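Local coordinates for carbohydrate kinase, FGGY (Rhodospirillum rubrum, PDB 3IFR), which probably phosphorylates D-xylulose with ATP, as a xylulose kinase of the FGGY carbohydrate kinase family, at residues S486-Y489 and A490-P494; M301-T304 and G305-N309; R377-L380 and E381-L385. One frame throughout, in Å; residues are numbered along the deposited sequence.

Contact 1: S486-Y489 and A490-P494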
loop_
_atom_site.group_PDB
_atom_site.type_symbol
_atom_site.label_atom_id
_atom_site.label_comp_id
_atom_site.label_asym_id
_atom_site.label_seq_id
_atom_site.Cartn_x
_atom_site.Cartn_y
_atom_site.Cartn_z
ATOM N N SER A 486 -19.991 6.229 -15.330
ATOM C CA SER A 486 -20.141 7.451 -14.559
ATOM C C SER A 486 -21.590 7.850 -14.359
ATOM O O SER A 486 -21.964 8.247 -13.280
ATOM C CB SER A 486 -19.417 8.604 -15.263
ATOM O OG SER A 486 -18.073 8.613 -14.841
ATOM N N ALA A 487 -22.383 7.773 -15.416
ATOM C CA ALA A 487 -23.776 8.128 -15.352
ATOM C C ALA A 487 -24.596 7.053 -14.626
ATOM O O ALA A 487 -25.647 7.367 -14.031
ATOM C CB ALA A 487 -24.319 8.359 -16.754
ATOM N N LEU A 488 -24.136 5.804 -14.657
ATOM C CA LEU A 488 -24.813 4.751 -13.903
ATOM C C LEU A 488 -24.739 5.118 -12.413
ATOM O O LEU A 488 -25.755 5.230 -11.744
ATOM C CB LEU A 488 -24.219 3.372 -14.171
ATOM C CG LEU A 488 -24.958 2.211 -13.484
ATOM C CD1 LEU A 488 -26.495 2.334 -13.569
ATOM C CD2 LEU A 488 -24.480 0.878 -14.074
ATOM N N TYR A 489 -23.525 5.390 -11.938
ATOM C CA TYR A 489 -23.295 5.738 -10.546
ATOM C C TYR A 489 -23.988 7.005 -10.081
ATOM O O TYR A 489 -24.568 7.040 -8.995
ATOM C CB TYR A 489 -21.819 5.890 -10.277
ATOM C CG TYR A 489 -21.549 6.196 -8.857
ATOM C CD1 TYR A 489 -21.858 5.277 -7.870
ATOM C CD2 TYR A 489 -21.012 7.417 -8.483
ATOM C CE1 TYR A 489 -21.613 5.539 -6.544
ATOM C CE2 TYR A 489 -20.766 7.701 -7.153
ATOM C CZ TYR A 489 -21.065 6.754 -6.186
ATOM O OH TYR A 489 -20.833 7.026 -4.855
ATOM N N ALA A 490 -23.898 8.059 -10.876
ATOM C CA ALA A 490 -24.609 9.279 -10.535
ATOM C C ALA A 490 -26.134 9.031 -10.480
ATOM O O ALA A 490 -26.841 9.580 -9.661
ATOM C CB ALA A 490 -24.258 10.389 -11.525
ATOM N N THR A 491 -26.631 8.185 -11.358
ATOM C CA THR A 491 -28.055 7.925 -11.385
ATOM C C THR A 491 -28.489 7.096 -10.180
ATOM O O THR A 491 -29.541 7.348 -9.600
ATOM C CB THR A 491 -28.469 7.212 -12.691
ATOM O OG1 THR A 491 -28.230 8.081 -13.812
ATOM C CG2 THR A 491 -29.945 6.860 -12.661
ATOM N N LEU A 492 -27.677 6.109 -9.812
ATOM C CA LEU A 492 -27.991 5.211 -8.702
ATOM C C LEU A 492 -27.601 5.776 -7.335
ATOM O O LEU A 492 -27.830 5.136 -6.326
ATOM C CB LEU A 492 -27.298 3.861 -8.890
ATOM C CG LEU A 492 -27.841 2.954 -9.999
ATOM C CD1 LEU A 492 -27.000 1.685 -10.112
ATOM C CD2 LEU A 492 -29.310 2.595 -9.724
ATOM N N HIS A 493 -26.998 6.958 -7.289
ATOM C CA HIS A 493 -26.592 7.531 -5.997
ATOM C C HIS A 493 -27.718 7.708 -4.959
ATOM O O HIS A 493 -27.640 7.139 -3.886
ATOM C CB HIS A 493 -25.813 8.839 -6.161
ATOM C CG HIS A 493 -25.096 9.252 -4.922
ATOM N ND1 HIS A 493 -23.959 8.604 -4.471
ATOM C CD2 HIS A 493 -25.365 10.213 -4.008
ATOM C CE1 HIS A 493 -23.552 9.163 -3.343
ATOM N NE2 HIS A 493 -24.389 10.136 -3.037
ATOM N N PRO A 494 -28.760 8.495 -5.286
ATOM C CA PRO A 494 -29.886 8.739 -4.370
ATOM C C PRO A 494 -30.498 7.439 -3.895
ATOM O O PRO A 494 -30.760 7.261 -2.702
ATOM C CB PRO A 494 -30.913 9.458 -5.244
ATOM C CG PRO A 494 -30.173 9.960 -6.404
ATOM C CD PRO A 494 -28.986 9.086 -6.611
#
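The phenol ring of Tyr-489 and the imidazole of His-493, one helical turn apart, form an offset edge-to-face pair: the histidine turns its edge to the tyrosine face, with centroids 5.6 Å apart and planes at 72°. ND1 is the nearest imidazole atom, 3.5 Å from Tyr-489 OH, and that oxygen lies at the imidazole edge, near its plane. Both rings leave the helix with CG anti to the backbone N (chi1 -178° and -165°), and the two side chains therefore run alongside each other. Beyond the pair, Tyr-489 rests on Leu-344, Pro-357 and Ala-359, while the imidazole meets the ring of His-497. Without the phenol, as with an alanine here, the His-493 edge is likely to lose its aromatic face and a gap to open beside Leu-344. Elsewhere on the helix, Leu-488 CD1 touches Leu-492 CD1 at 3.6 Å. The exposed Thr-491 turns its hydroxyl back on the preceding turn, where OG1 donates to Ala-487 O at 2.7 Å. Thr-491 N reaches the same oxygen at 3.0 Å from the opposite face of the carbonyl plane. This turn of the C-terminal helix thus sets its leucines against strands 342-344 and 362-364, while the Thr-491 hydroxyl is satisfied by the helix's own backbone.

Contact 2: M301-T304 and G305-N309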
loop_
_atom_site.group_PDB
_atom_site.type_symbol
_atom_site.label_atom_id
_atom_site.label_comp_id
_atom_site.label_asym_id
_atom_site.label_seq_id
_atom_site.Cartn_x
_atom_site.Cartn_y
_atom_site.Cartn_z
HETATM N N MSE A 301 -8.706 0.546 -4.358
HETATM C CA MSE A 301 -10.086 0.156 -4.554
HETATM C C MSE A 301 -10.416 -1.152 -3.874
HETATM O O MSE A 301 -9.744 -2.175 -4.059
HETATM C CB MSE A 301 -10.454 0.073 -6.004
HETATM C CG MSE A 301 -10.582 1.399 -6.675
HETATM SE SE MSE A 301 -9.951 0.994 -8.476
HETATM C CE MSE A 301 -10.759 -0.889 -8.523
ATOM N N ALA A 302 -11.490 -1.115 -3.114
ATOM C CA ALA A 302 -11.814 -2.216 -2.248
ATOM C C ALA A 302 -11.988 -3.542 -3.015
ATOM O O ALA A 302 -11.462 -4.576 -2.592
ATOM C CB ALA A 302 -13.025 -1.884 -1.464
ATOM N N ALA A 303 -12.696 -3.547 -4.134
ATOM C CA ALA A 303 -12.963 -4.841 -4.756
ATOM C C ALA A 303 -12.302 -4.921 -6.109
ATOM O O ALA A 303 -12.757 -4.272 -7.044
ATOM C CB ALA A 303 -14.460 -5.087 -4.883
ATOM N N THR A 304 -11.236 -5.715 -6.218
ATOM C CA THR A 304 -10.487 -5.867 -7.464
ATOM C C THR A 304 -10.296 -7.339 -7.831
ATOM O O THR A 304 -11.139 -7.931 -8.518
ATOM C CB THR A 304 -9.143 -5.142 -7.387
ATOM O OG1 THR A 304 -9.358 -3.755 -7.616
ATOM C CG2 THR A 304 -8.201 -5.637 -8.428
ATOM N N GLY A 305 -9.195 -7.940 -7.411
ATOM C CA GLY A 305 -9.055 -9.367 -7.643
ATOM C C GLY A 305 -10.099 -10.116 -6.820
ATOM O O GLY A 305 -10.557 -11.176 -7.210
ATOM N N SER A 306 -10.461 -9.556 -5.666
ATOM C CA SER A 306 -11.510 -10.118 -4.814
ATOM C C SER A 306 -12.853 -10.191 -5.569
ATOM O O SER A 306 -13.582 -11.184 -5.495
ATOM C CB SER A 306 -11.672 -9.259 -3.561
ATOM O OG SER A 306 -12.354 -8.065 -3.898
ATOM N N ALA A 307 -13.173 -9.147 -6.318
ATOM C CA ALA A 307 -14.435 -9.131 -7.054
ATOM C C ALA A 307 -14.456 -10.152 -8.191
ATOM O O ALA A 307 -15.508 -10.677 -8.556
ATOM C CB ALA A 307 -14.730 -7.740 -7.565
ATOM N N LEU A 308 -13.286 -10.433 -8.752
ATOM C CA LEU A 308 -13.170 -11.442 -9.794
ATOM C C LEU A 308 -13.270 -12.847 -9.196
ATOM O O LEU A 308 -13.845 -13.745 -9.804
ATOM C CB LEU A 308 -11.855 -11.290 -10.568
ATOM C CG LEU A 308 -11.852 -10.304 -11.734
ATOM C CD1 LEU A 308 -11.807 -8.865 -11.229
ATOM C CD2 LEU A 308 -10.680 -10.591 -12.644
ATOM N N ASN A 309 -12.689 -13.038 -8.022
ATOM C CA ASN A 309 -12.742 -14.331 -7.385
ATOM C C ASN A 309 -14.208 -14.682 -7.061
ATOM O O ASN A 309 -14.679 -15.780 -7.344
ATOM C CB ASN A 309 -11.867 -14.341 -6.130
ATOM C CG ASN A 309 -10.383 -14.316 -6.453
ATOM O OD1 ASN A 309 -9.923 -14.994 -7.378
ATOM N ND2 ASN A 309 -9.621 -13.519 -5.705
#
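Leu-308 and Thr-304 meet where the chain enters a helix: the carbonyl oxygen of Thr-304 receives two weak bonds, from Ala-307 N at 3.2 Å and Leu-308 N at 3.3 Å. The first is strongly bent, with an N-H...O angle of 121°, and the second is straighter at 148°. Next to it, Ala-303 CB touches Ala-307 CB at 3.8 Å, a small apolar pair that Phe-347 covers. Ser-306 holds OG between its own backbone N and carbonyl carbon (chi1 75°), a torsion that turns the hydroxyl back to within 3.4 Å of Ala-303 CA; OG also makes a weak hydrogen bond to Gly-267 O. Farther out, backbone bonds tie Thr-304 and Ser-306 to Gly-267 and Gly-305 to Gly-266, while Trp-416 packs against both Thr-304 and Leu-308. Thr-304 occupies the N-cap position, but its side chain makes no capping bond. The turn joins edge strand 298-301 to helix 305-315 and lies against the 266-267 glycines that link strands 260-265 and 269-273, a strand-loop-helix connection in the C-terminal domain, which belongs to the actin-like ATPase superfamily as in other FGGY kinases.

Contact 3: R377-L380 and E381-L385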
loop_
_atom_site.group_PDB
_atom_site.type_symbol
_atom_site.label_atom_id
_atom_site.label_comp_id
_atom_site.label_asym_id
_atom_site.label_seq_id
_atom_site.Cartn_x
_atom_site.Cartn_y
_atom_site.Cartn_z
ATOM N N ARG A 377 -16.570 -10.163 -18.729
ATOM C CA ARG A 377 -15.989 -9.032 -19.426
ATOM C C ARG A 377 -16.402 -7.718 -18.807
ATOM O O ARG A 377 -15.574 -6.847 -18.542
ATOM C CB ARG A 377 -16.385 -9.040 -20.897
ATOM C CG ARG A 377 -15.847 -7.811 -21.620
ATOM C CD ARG A 377 -15.565 -8.101 -23.056
ATOM N NE ARG A 377 -14.700 -7.067 -23.589
ATOM C CZ ARG A 377 -13.543 -7.290 -24.207
ATOM N NH1 ARG A 377 -13.094 -8.534 -24.384
ATOM N NH2 ARG A 377 -12.845 -6.255 -24.647
ATOM N N ALA A 378 -17.700 -7.601 -18.548
ATOM C CA ALA A 378 -18.257 -6.394 -17.989
ATOM C C ALA A 378 -17.550 -6.107 -16.681
ATOM O O ALA A 378 -17.243 -4.963 -16.391
ATOM C CB ALA A 378 -19.743 -6.554 -17.757
ATOM N N LEU A 379 -17.285 -7.142 -15.892
ATOM C CA LEU A 379 -16.589 -6.924 -14.619
ATOM C C LEU A 379 -15.163 -6.490 -14.890
ATOM O O LEU A 379 -14.662 -5.572 -14.229
ATOM C CB LEU A 379 -16.579 -8.159 -13.705
ATOM C CG LEU A 379 -15.781 -7.834 -12.423
ATOM C CD1 LEU A 379 -16.302 -6.552 -11.784
ATOM C CD2 LEU A 379 -15.699 -8.968 -11.368
ATOM N N LEU A 380 -14.510 -7.161 -15.846
ATOM C CA LEU A 380 -13.147 -6.807 -16.200
ATOM C C LEU A 380 -13.073 -5.327 -16.595
ATOM O O LEU A 380 -12.190 -4.589 -16.149
ATOM C CB LEU A 380 -12.630 -7.662 -17.345
ATOM C CG LEU A 380 -12.312 -9.111 -17.000
ATOM C CD1 LEU A 380 -11.433 -9.769 -18.064
ATOM C CD2 LEU A 380 -11.675 -9.175 -15.654
ATOM N N GLU A 381 -14.033 -4.907 -17.409
ATOM C CA GLU A 381 -14.047 -3.578 -17.957
ATOM C C GLU A 381 -14.377 -2.579 -16.870
ATOM O O GLU A 381 -13.765 -1.496 -16.798
ATOM C CB GLU A 381 -15.060 -3.508 -19.079
ATOM C CG GLU A 381 -14.627 -4.303 -20.304
ATOM C CD GLU A 381 -15.628 -4.257 -21.420
ATOM O OE1 GLU A 381 -16.804 -3.907 -21.124
ATOM O OE2 GLU A 381 -15.240 -4.539 -22.593
ATOM N N ALA A 382 -15.341 -2.927 -16.013
ATOM C CA ALA A 382 -15.675 -2.056 -14.889
ATOM C C ALA A 382 -14.438 -1.790 -13.991
ATOM O O ALA A 382 -14.171 -0.652 -13.602
ATOM C CB ALA A 382 -16.880 -2.598 -14.077
ATOM N N VAL A 383 -13.677 -2.821 -13.666
ATOM C CA VAL A 383 -12.523 -2.589 -12.810
ATOM C C VAL A 383 -11.577 -1.632 -13.495
ATOM O O VAL A 383 -11.098 -0.689 -12.866
ATOM C CB VAL A 383 -11.816 -3.898 -12.386
ATOM C CG1 VAL A 383 -10.388 -3.644 -11.893
ATOM C CG2 VAL A 383 -12.626 -4.560 -11.332
ATOM N N ALA A 384 -11.328 -1.860 -14.784
ATOM C CA ALA A 384 -10.489 -0.956 -15.598
ATOM C C ALA A 384 -10.995 0.460 -15.499
ATOM O O ALA A 384 -10.234 1.399 -15.275
ATOM C CB ALA A 384 -10.507 -1.370 -17.049
ATOM N N LEU A 385 -12.295 0.598 -15.691
ATOM C CA LEU A 385 -12.951 1.886 -15.665
ATOM C C LEU A 385 -12.776 2.639 -14.361
ATOM O O LEU A 385 -12.638 3.875 -14.360
ATOM C CB LEU A 385 -14.433 1.684 -15.899
ATOM C CG LEU A 385 -15.023 2.116 -17.229
ATOM C CD1 LEU A 385 -13.968 2.400 -18.286
ATOM C CD2 LEU A 385 -15.993 1.016 -17.620
#
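Glu-381 OE2 is gripped by Arg-377 NE one turn back along the helix, by Tyr-478 OH and by the backbone N of Gly-337. The salt bridge from Arg-377 NE to Glu-381 OE2 is 2.8 Å long, with an N-H...O angle of 155°. The arginine meets this oxygen from above the carboxylate plane, and the guanidinium and carboxylate planes stand 89° apart. With Arg-377 CG anti to the backbone N (chi1 177°), that atom lies 3.6 Å from Glu-381 CD, and the extended chain from CG onward brings NE to OE2. The guanidinium has further partners: NH2 bonds to Tyr-478 OH and NH1 to Ala-331 O. Such an i to i+4 ion pair is a familiar helix motif, here buried in helix 372-397 of the C-terminal domain and linked through Tyr-478 to the C-terminal helix 475-496. Being enclosed, the two opposite charges probably depend on each other and on these hydrogen bonds for compensation. The backbone repeats the same spacing: Glu-381 N donates to Arg-377 O at 2.7 Å, and Ala-384 N to Leu-380 O at 3.2 Å. On another side, Leu-379 CD1 and Val-383 CG2 are 4.2 Å apart, with Leu-379 packed on Leu-311 and Val-383 on Trp-416.

All three contacts join residues near in sequence, yet they differ in burial: contact 3 is buried, contact 2 partly buried and contact 1 at the surface. Contacts 2 and 3 touch directly, their centres about 11 Å apart: Leu-308 CD2 lies 3.5 Å from Leu-380 CD2, and Ala-307 O is 3.3 Å from Leu-379 CD2, so helix 305-315 packs against helix 372-397. Trp-416 is a shared neighbour, meeting Leu-308 and Val-383. Contact 1 stands apart, its centre about 17 Å from that of contact 3 and about 21 Å from that of contact 2, with nearest atoms about 7 Å and about 12 Å away. Its helix nevertheless reaches contact 3, because Tyr-478 and Leu-481, earlier on helix 475-496, meet Glu-381.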